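Local structure of GTPase-activating protein skywalker (Drosophila melanogaster, 5HJQ) at residues A[98-101]-A[105-108]; A[175-180]-A[203-208]; A[219-222]-A[228-231]; A[244-249]-A[305-310]. The protein activates GTP hydrolysis by Rab35 to control synaptic vesicle protein recycling through endosomes, and binds phosphoinositides through its TBC domain. All blocks are in the same frame, centred on the assembly; numbering follows the deposited sequence.

Interaction 1 (A[98-101]-A[105-108]). With I3P (D-myo-inositol-1,4,5-triphosphate), chain B.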
# COMPACT_ATOMS: atom_id res chain seq x y z
N LYS A 98 -9.72 -1.01 -15.05
CA LYS A 98 -8.32 -1.16 -14.66
C LYS A 98 -7.43 -0.18 -15.42
O LYS A 98 -6.56 0.46 -14.84
CB LYS A 98 -7.83 -2.60 -14.91
CG LYS A 98 -6.35 -2.80 -14.63
CD LYS A 98 -5.92 -4.25 -14.81
CE LYS A 98 -5.94 -4.66 -16.27
NZ LYS A 98 -5.40 -6.04 -16.45
N ASN A 99 -7.67 -0.07 -16.73
CA ASN A 99 -6.86 0.80 -17.57
C ASN A 99 -7.16 2.28 -17.36
O ASN A 99 -6.27 3.11 -17.45
CB ASN A 99 -7.06 0.44 -19.05
CG ASN A 99 -6.22 -0.76 -19.47
OD1 ASN A 99 -5.03 -0.63 -19.74
ND2 ASN A 99 -6.84 -1.94 -19.51
N ILE A 100 -8.42 2.60 -17.06
CA ILE A 100 -8.78 3.97 -16.74
C ILE A 100 -8.07 4.42 -15.47
O ILE A 100 -7.51 5.52 -15.41
CB ILE A 100 -10.31 4.13 -16.57
CG1 ILE A 100 -11.01 4.02 -17.92
CG2 ILE A 100 -10.64 5.46 -15.91
CD1 ILE A 100 -12.47 3.71 -17.82
N LEU A 101 -8.09 3.55 -14.47
CA LEU A 101 -7.43 3.83 -13.20
C LEU A 101 -5.93 4.03 -13.38
O LEU A 101 -5.32 4.86 -12.70
CB LEU A 101 -7.69 2.70 -12.21
CG LEU A 101 -9.13 2.57 -11.72
CD1 LEU A 101 -9.35 1.20 -11.10
CD2 LEU A 101 -9.48 3.67 -10.72
N SER A 105 -5.01 10.42 -14.14
CA SER A 105 -4.34 10.99 -12.98
C SER A 105 -5.17 12.10 -12.34
O SER A 105 -4.81 13.27 -12.42
CB SER A 105 -2.97 11.53 -13.38
OG SER A 105 -2.28 12.05 -12.26
N TRP A 106 -6.29 11.71 -11.73
CA TRP A 106 -7.14 12.65 -11.01
C TRP A 106 -6.32 13.39 -9.95
O TRP A 106 -5.53 12.77 -9.24
CB TRP A 106 -8.31 11.94 -10.35
CG TRP A 106 -9.22 11.23 -11.31
CD1 TRP A 106 -10.12 11.80 -12.16
CD2 TRP A 106 -9.32 9.82 -11.50
NE1 TRP A 106 -10.77 10.83 -12.88
CE2 TRP A 106 -10.30 9.61 -12.49
CE3 TRP A 106 -8.69 8.71 -10.94
CZ2 TRP A 106 -10.66 8.33 -12.93
CZ3 TRP A 106 -9.04 7.44 -11.38
CH2 TRP A 106 -10.02 7.27 -12.36
N PRO A 107 -6.50 14.72 -9.86
CA PRO A 107 -5.75 15.54 -8.91
C PRO A 107 -5.98 15.10 -7.47
O PRO A 107 -6.91 14.35 -7.19
CB PRO A 107 -6.29 16.95 -9.15
CG PRO A 107 -6.83 16.91 -10.54
CD PRO A 107 -7.39 15.53 -10.71
N ILE A 108 -5.13 15.59 -6.56
CA ILE A 108 -5.19 15.20 -5.16
C ILE A 108 -6.45 15.72 -4.46
O ILE A 108 -6.88 15.18 -3.44
CB ILE A 108 -3.93 15.70 -4.41
CG1 ILE A 108 -3.82 15.07 -3.02
CG2 ILE A 108 -3.90 17.21 -4.35
CD1 ILE A 108 -3.75 13.57 -3.04
C1 I3P B . 0.39 -10.24 -17.86
C2 I3P B . -0.45 -11.30 -18.54
C3 I3P B . -1.44 -11.97 -17.58
C4 I3P B . -1.97 -11.13 -16.42
C5 I3P B . -1.41 -9.73 -16.19
C6 I3P B . -0.53 -9.18 -17.33
O1 I3P B . 1.31 -9.60 -18.76
O2 I3P B . -1.17 -10.70 -19.58
O3 I3P B . -2.56 -12.42 -18.34
O4 I3P B . -1.76 -11.89 -15.22
O5 I3P B . -2.48 -8.84 -15.99
O6 I3P B . 0.25 -8.09 -16.86
P1 I3P B . 1.96 -10.40 -20.00
O11 I3P B . 0.93 -10.61 -21.05
O12 I3P B . 3.07 -9.55 -20.59
O13 I3P B . 2.54 -11.74 -19.54
P4 I3P B . -3.04 -12.47 -14.45
O41 I3P B . -4.28 -12.18 -15.27
O42 I3P B . -3.16 -11.79 -13.08
O43 I3P B . -2.89 -13.99 -14.26
P5 I3P B . -2.26 -7.53 -15.15
O51 I3P B . -3.57 -6.96 -14.77
O52 I3P B . -1.49 -7.86 -13.89
O53 I3P B . -1.49 -6.52 -15.95
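Helix 94-103 of the TBC domain forms one wall of the cationic phosphoinositide pocket, and the contact of its Ile100 and Leu101 with Trp106 seats the helix on the loop that follows it. The indole meets the helix with its six-membered ring. Leu101 CD2 lies at the ring edge, near the ring plane, 3.9 Å from Trp106 CZ3. Ile100 CG2 comes in obliquely, 4.0 Å from Trp106 CH2, so both methyls touch the benzo end of the indole, around CH2. All three side chains are buried. Trp106 NE1, on the pyrrole side, is satisfied by the carbonyl of Arg80, which probably limits rotation of the ring. Ile85 of helix 82-91 and Leu116 of helix 113-122 also pack on the indole. One turn back, Lys98 faces the ligand instead. Its CG stands opposite the backbone N (chi1 176°) and the chain bends only at chi3 (70°), which carries the ammonium out to the 5-phosphate of inositol trisphosphate. Arg102, Lys300, Arg304 and Arg358 hydrogen-bond to the same ligand, and together these cations probably offset its dense negative charge. The lysine makes a short bond, Lys98 NZ to I3P O51, 2.6 Å.

Interaction 2 (A[175-180]-A[203-208])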
# COMPACT_ATOMS: atom_id res chain seq x y z
N ALA A 175 -6.99 9.49 15.79
CA ALA A 175 -7.82 8.86 16.81
C ALA A 175 -8.91 8.00 16.18
O ALA A 175 -9.29 6.96 16.73
CB ALA A 175 -8.44 9.91 17.71
N VAL A 176 -9.40 8.43 15.03
CA VAL A 176 -10.40 7.68 14.28
C VAL A 176 -9.78 6.40 13.72
O VAL A 176 -10.38 5.32 13.79
CB VAL A 176 -10.99 8.53 13.14
CG1 VAL A 176 -11.71 7.64 12.14
CG2 VAL A 176 -11.92 9.60 13.69
N ALA A 177 -8.58 6.54 13.15
CA ALA A 177 -7.83 5.39 12.66
C ALA A 177 -7.63 4.36 13.77
O ALA A 177 -7.86 3.17 13.56
CB ALA A 177 -6.48 5.84 12.11
N ASP A 178 -7.23 4.84 14.94
CA ASP A 178 -7.04 3.99 16.10
C ASP A 178 -8.32 3.24 16.46
O ASP A 178 -8.27 2.08 16.88
CB ASP A 178 -6.57 4.80 17.31
CG ASP A 178 -5.24 5.48 17.07
OD1 ASP A 178 -4.44 4.94 16.27
OD2 ASP A 178 -4.98 6.54 17.68
N ARG A 179 -9.46 3.90 16.29
CA ARG A 179 -10.74 3.27 16.58
C ARG A 179 -11.07 2.19 15.56
O ARG A 179 -11.58 1.12 15.91
CB ARG A 179 -11.87 4.31 16.64
CG ARG A 179 -13.24 3.70 16.88
CD ARG A 179 -14.20 4.70 17.51
NE ARG A 179 -14.55 5.79 16.61
CZ ARG A 179 -15.33 6.81 16.94
NH1 ARG A 179 -15.83 6.89 18.16
NH2 ARG A 179 -15.60 7.76 16.06
N ILE A 180 -10.78 2.46 14.29
CA ILE A 180 -11.08 1.51 13.23
C ILE A 180 -10.28 0.21 13.38
O ILE A 180 -10.85 -0.88 13.29
CB ILE A 180 -10.79 2.10 11.84
CG1 ILE A 180 -11.72 3.28 11.55
CG2 ILE A 180 -10.96 1.04 10.76
CD1 ILE A 180 -11.62 3.80 10.13
N ILE A 203 -4.84 6.26 4.91
CA ILE A 203 -4.98 6.73 3.53
C ILE A 203 -6.45 6.86 3.14
O ILE A 203 -6.86 7.87 2.56
CB ILE A 203 -4.26 5.80 2.54
CG1 ILE A 203 -2.76 5.79 2.81
CG2 ILE A 203 -4.54 6.22 1.11
CD1 ILE A 203 -1.97 4.94 1.83
N LEU A 204 -7.22 5.83 3.45
CA LEU A 204 -8.66 5.83 3.20
C LEU A 204 -9.32 7.04 3.84
O LEU A 204 -10.17 7.70 3.23
CB LEU A 204 -9.28 4.54 3.73
CG LEU A 204 -8.85 3.25 3.04
CD1 LEU A 204 -9.32 2.06 3.85
CD2 LEU A 204 -9.43 3.20 1.64
N LEU A 205 -8.92 7.34 5.07
CA LEU A 205 -9.51 8.40 5.87
C LEU A 205 -9.26 9.80 5.30
O LEU A 205 -9.84 10.78 5.77
CB LEU A 205 -8.99 8.33 7.30
CG LEU A 205 -9.63 7.25 8.17
CD1 LEU A 205 -8.98 7.19 9.55
CD2 LEU A 205 -11.14 7.50 8.30
N HIS A 206 -8.40 9.90 4.29
CA HIS A 206 -8.11 11.18 3.67
C HIS A 206 -9.18 11.59 2.66
O HIS A 206 -9.17 12.72 2.17
CB HIS A 206 -6.74 11.16 2.98
CG HIS A 206 -5.58 11.30 3.92
ND1 HIS A 206 -5.19 10.29 4.78
CD2 HIS A 206 -4.74 12.33 4.14
CE1 HIS A 206 -4.15 10.70 5.49
NE2 HIS A 206 -3.85 11.93 5.12
N PHE A 207 -10.09 10.68 2.34
CA PHE A 207 -11.04 10.92 1.25
C PHE A 207 -12.47 10.49 1.57
O PHE A 207 -13.39 10.81 0.82
CB PHE A 207 -10.56 10.21 -0.01
CG PHE A 207 -9.18 10.60 -0.44
CD1 PHE A 207 -8.96 11.80 -1.10
CD2 PHE A 207 -8.10 9.78 -0.17
CE1 PHE A 207 -7.68 12.16 -1.49
CE2 PHE A 207 -6.82 10.14 -0.55
CZ PHE A 207 -6.61 11.33 -1.22
N MET A 208 -12.66 9.75 2.65
CA MET A 208 -14.00 9.29 3.02
C MET A 208 -14.23 9.36 4.53
O MET A 208 -13.36 9.79 5.29
CB MET A 208 -14.23 7.87 2.51
CG MET A 208 -13.39 6.82 3.24
SD MET A 208 -13.48 5.20 2.43
CE MET A 208 -12.60 5.54 0.91
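Ala177 of helix 171-187 and Leu205, in the chain that runs on from helix 197-204, mark the closest backbone approach, with CA atoms 7.6 Å apart. From there, inside the all-helical TBC domain and away from its phosphoinositide site, Leu205 reaches across alone and meets three residues of helix 171-187, spread over a little more than one turn. Its CD1 sits against the Ala177 backbone, 3.7 Å from Ala177 N and 3.8 Å from Ala177 CB, an approach consistent with the small alanine side chain. Val176 CG1 crosses the leucine fork at a slant, 3.8 Å from Leu205 CD1 and 3.9 Å from Leu205 CD2. Its chi1 of 163° sets CG1 on the far side from the backbone N and turns it to the fork. Ile180 meets Leu205 tip to tip, Ile180 CD1 standing 4.2 Å from Leu205 CD2. No hydrogen bond spans the segments. An alanine at Leu205 would remove both methyls and is likely to leave a gap between Val176, Ala177 and Ile180. Helix 210-221 borders the same seam: Ala213 touches Leu205, Leu217 touches Ile180, and Glu210 packs on Val176 while forming a salt bridge with Arg179.

Interaction 3 (A[219-222]-A[228-231])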
# COMPACT_ATOMS: atom_id res chain seq x y z
N GLY A 219 -13.73 -5.16 3.48
CA GLY A 219 -13.83 -5.73 2.15
C GLY A 219 -12.49 -6.31 1.73
O GLY A 219 -12.40 -7.48 1.36
N LEU A 220 -11.46 -5.47 1.79
CA LEU A 220 -10.11 -5.86 1.39
C LEU A 220 -9.57 -7.06 2.18
O LEU A 220 -9.12 -8.05 1.59
CB LEU A 220 -9.14 -4.69 1.56
CG LEU A 220 -9.43 -3.45 0.72
CD1 LEU A 220 -8.31 -2.43 0.84
CD2 LEU A 220 -9.65 -3.83 -0.74
N VAL A 221 -9.63 -6.97 3.50
CA VAL A 221 -9.11 -8.00 4.39
C VAL A 221 -9.82 -9.34 4.19
O VAL A 221 -9.20 -10.41 4.25
CB VAL A 221 -9.22 -7.55 5.86
CG1 VAL A 221 -9.28 -8.73 6.81
CG2 VAL A 221 -8.07 -6.61 6.21
N GLY A 222 -11.13 -9.29 3.94
CA GLY A 222 -11.92 -10.50 3.78
C GLY A 222 -11.99 -11.03 2.37
O GLY A 222 -12.68 -12.02 2.11
N PHE A 228 -4.89 -8.42 -0.67
CA PHE A 228 -4.65 -7.00 -0.46
C PHE A 228 -3.77 -6.76 0.75
O PHE A 228 -2.72 -6.13 0.66
CB PHE A 228 -5.98 -6.25 -0.28
CG PHE A 228 -6.86 -6.27 -1.50
CD1 PHE A 228 -7.74 -7.31 -1.71
CD2 PHE A 228 -6.79 -5.25 -2.43
CE1 PHE A 228 -8.55 -7.33 -2.83
CE2 PHE A 228 -7.60 -5.27 -3.56
CZ PHE A 228 -8.47 -6.31 -3.76
N ILE A 229 -4.21 -7.28 1.89
CA ILE A 229 -3.56 -7.02 3.17
C ILE A 229 -3.21 -8.33 3.88
O ILE A 229 -4.09 -9.12 4.23
CB ILE A 229 -4.47 -6.17 4.08
CG1 ILE A 229 -4.66 -4.77 3.48
CG2 ILE A 229 -3.88 -6.05 5.46
CD1 ILE A 229 -5.75 -3.96 4.17
N ASN A 230 -1.91 -8.57 4.08
CA ASN A 230 -1.47 -9.78 4.76
C ASN A 230 -1.78 -9.71 6.25
O ASN A 230 -1.60 -8.67 6.88
CB ASN A 230 0.03 -10.00 4.54
CG ASN A 230 0.34 -10.39 3.11
OD1 ASN A 230 1.36 -9.97 2.55
ND2 ASN A 230 -0.53 -11.19 2.51
N GLN A 231 -2.25 -10.83 6.81
CA GLN A 231 -2.84 -10.82 8.14
C GLN A 231 -2.09 -11.67 9.17
O GLN A 231 -2.27 -11.47 10.37
CB GLN A 231 -4.29 -11.28 8.04
CG GLN A 231 -5.17 -10.32 7.25
CD GLN A 231 -6.46 -10.94 6.79
OE1 GLN A 231 -7.06 -11.76 7.49
NE2 GLN A 231 -6.89 -10.58 5.59
O HOH W 1 -6.50 -8.97 1.66
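Leu220 lies over one face of the Phe228 ring, the side chains crossing at about a right angle. Leu220 CD2 stands 3.7 Å from the ring centroid and 14° off the ring normal, a centred CH-pi contact. Next along, Val221 CG2 approaches Ile229 CD1 obliquely at 4.1 Å, and that Ile229 methyl nears Leu220 CB. The pairing runs in step as the chain leaving helix 210-221 of the TBC domain turns back along the last helical turn before entering helix 233-250. Two carbonyls of the last helical residues are tied to the returning loop, one through water and one directly. Water 1 donates to Leu220 O (2.8 Å) and accepts from Ile229 N (2.9 Å). Gln231, extended beyond CG, brings its amide obliquely across Val221: NE2 donates to Val221 O at 2.7 Å with a bent N-H...O angle of 138°, the donor lying 20° out of the carbonyl plane. Gln231 NE2 has a weak second bond to Ile229 O. A leucine at Gln231 would remove the amide donor and would probably leave Val221 O without this mate. Gln231 CD packs 3.6 Å from Val221 CG1, while Ile191 touches both residues.

Interaction 4 (A[244-249]-A[305-310])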
# COMPACT_ATOMS: atom_id res chain seq x y z
N MET A 244 11.19 -10.97 -3.22
CA MET A 244 12.63 -11.21 -3.38
C MET A 244 12.91 -12.05 -4.62
O MET A 244 13.79 -11.72 -5.41
CB MET A 244 13.21 -11.90 -2.15
CG MET A 244 14.51 -12.65 -2.44
SD MET A 244 15.40 -13.11 -0.95
CE MET A 244 15.82 -11.48 -0.36
N GLN A 245 12.17 -13.14 -4.76
CA GLN A 245 12.31 -14.03 -5.90
C GLN A 245 12.05 -13.31 -7.22
O GLN A 245 12.78 -13.50 -8.19
CB GLN A 245 11.36 -15.22 -5.75
CG GLN A 245 10.97 -15.88 -7.06
CD GLN A 245 9.56 -16.47 -7.02
OE1 GLN A 245 9.12 -16.96 -5.98
NE2 GLN A 245 8.86 -16.40 -8.14
N ILE A 246 11.02 -12.47 -7.24
CA ILE A 246 10.67 -11.71 -8.44
C ILE A 246 11.76 -10.70 -8.78
O ILE A 246 12.13 -10.51 -9.94
CB ILE A 246 9.32 -10.98 -8.28
CG1 ILE A 246 8.19 -11.99 -8.06
CG2 ILE A 246 9.04 -10.10 -9.48
CD1 ILE A 246 6.85 -11.35 -7.76
N ALA A 247 12.27 -10.04 -7.75
CA ALA A 247 13.30 -9.03 -7.92
C ALA A 247 14.63 -9.63 -8.37
O ALA A 247 15.40 -8.98 -9.08
CB ALA A 247 13.48 -8.26 -6.64
N LYS A 248 14.90 -10.87 -7.97
CA LYS A 248 16.13 -11.54 -8.37
C LYS A 248 16.22 -11.71 -9.89
O LYS A 248 17.31 -11.75 -10.45
CB LYS A 248 16.26 -12.90 -7.68
CG LYS A 248 16.93 -12.85 -6.31
CD LYS A 248 16.91 -14.22 -5.65
CE LYS A 248 17.64 -14.21 -4.31
NZ LYS A 248 19.13 -14.23 -4.45
N LYS A 249 15.08 -11.81 -10.55
CA LYS A 249 15.07 -11.95 -12.01
C LYS A 249 14.74 -10.65 -12.74
O LYS A 249 15.44 -10.27 -13.68
CB LYS A 249 14.10 -13.06 -12.43
CG LYS A 249 14.60 -14.46 -12.12
CD LYS A 249 14.45 -15.39 -13.33
CE LYS A 249 14.76 -16.84 -12.97
NZ LYS A 249 16.16 -17.03 -12.51
N VAL A 305 5.58 -1.71 -8.30
CA VAL A 305 6.18 -0.45 -7.88
C VAL A 305 7.50 -0.70 -7.14
O VAL A 305 8.43 0.10 -7.22
CB VAL A 305 5.21 0.35 -6.98
CG1 VAL A 305 5.83 1.65 -6.53
CG2 VAL A 305 3.91 0.62 -7.74
N ALA A 306 7.57 -1.82 -6.44
CA ALA A 306 8.78 -2.22 -5.74
C ALA A 306 9.93 -2.43 -6.74
O ALA A 306 11.05 -1.99 -6.51
CB ALA A 306 8.54 -3.48 -4.93
N LEU A 307 9.62 -3.11 -7.84
CA LEU A 307 10.59 -3.33 -8.91
C LEU A 307 11.09 -2.02 -9.50
O LEU A 307 12.29 -1.83 -9.68
CB LEU A 307 9.98 -4.20 -10.01
CG LEU A 307 9.47 -5.58 -9.61
CD1 LEU A 307 8.90 -6.31 -10.82
CD2 LEU A 307 10.59 -6.40 -8.96
N VAL A 308 10.15 -1.12 -9.78
CA VAL A 308 10.44 0.17 -10.38
C VAL A 308 11.38 0.99 -9.50
O VAL A 308 12.36 1.55 -9.98
CB VAL A 308 9.15 0.99 -10.64
CG1 VAL A 308 9.49 2.39 -11.13
CG2 VAL A 308 8.29 0.27 -11.64
N ILE A 309 11.06 1.05 -8.21
CA ILE A 309 11.89 1.76 -7.25
C ILE A 309 13.32 1.21 -7.26
O ILE A 309 14.29 1.98 -7.26
CB ILE A 309 11.32 1.65 -5.82
CG1 ILE A 309 9.99 2.41 -5.72
CG2 ILE A 309 12.32 2.17 -4.80
CD1 ILE A 309 9.40 2.40 -4.32
N LEU A 310 13.44 -0.11 -7.30
CA LEU A 310 14.75 -0.76 -7.31
C LEU A 310 15.55 -0.42 -8.56
O LEU A 310 16.76 -0.18 -8.49
CB LEU A 310 14.59 -2.28 -7.19
CG LEU A 310 14.27 -2.78 -5.78
CD1 LEU A 310 13.85 -4.24 -5.81
CD2 LEU A 310 15.47 -2.58 -4.87
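Leu307 comes first along 305-310 to meet 244-249, its isobutyl group spanning Ile246 and Ala247 where helices 300-317 and 233-250 of the TBC domain pack together. Their axes approach to 10.5 Å with a signed crossing angle of -44°. A chi1 of -59° puts Leu307 CG opposite its own carbonyl carbon and brings both methyls to the other helix. Leu307 CD1 lies 4.0 Å from Ile246 CG2, the two side chains crossing at about a right angle. Leu307 CD2 touches the same methyl and also the backbone, 3.9 Å from Ala247 CA, with CA atoms of Ala247 and Leu307 only 6.4 Å apart. One turn later, Leu310 CD1 meets Ala247 CB at 4.1 Å, so the alanine methyl touches both leucines. Phe271 of helix 268-271 packs on Ala247 and Leu310 as well, and Leu360, a phosphoinositide-binding residue, packs on Ile246. Leu307 lies nearly one turn on from Arg304, which binds the ligand. With no hydrogen bond or charge pair across these segments and all four touching residues buried, the contact relies on apolar side-chain shape, and the small Ala247 is consistent with the close backbone approach.

The four contacts follow one another along the all-helical TBC chain, each closing before the next opens. Interactions 2 and 3 are the nearest pair, centres about 16 Å apart, and are joined through helix 210-221, which follows helix 197-204. Interaction 3 leads into helix 233-250, the first helix of interaction 4, their centres about 22 Å apart. Interactions 2 and 4 lie on opposite sides of the chain's centre, their centres about 30 Å apart. Interaction 1 touches interaction 2 where Ile108 O meets the ring of Phe207. Helix 94-103 of interaction 1 gives Lys98 and Arg102 to the inositol trisphosphate site and helix 300-317 of interaction 4 gives Lys300 and Arg304, so the pocket draws on distant parts of the sequence.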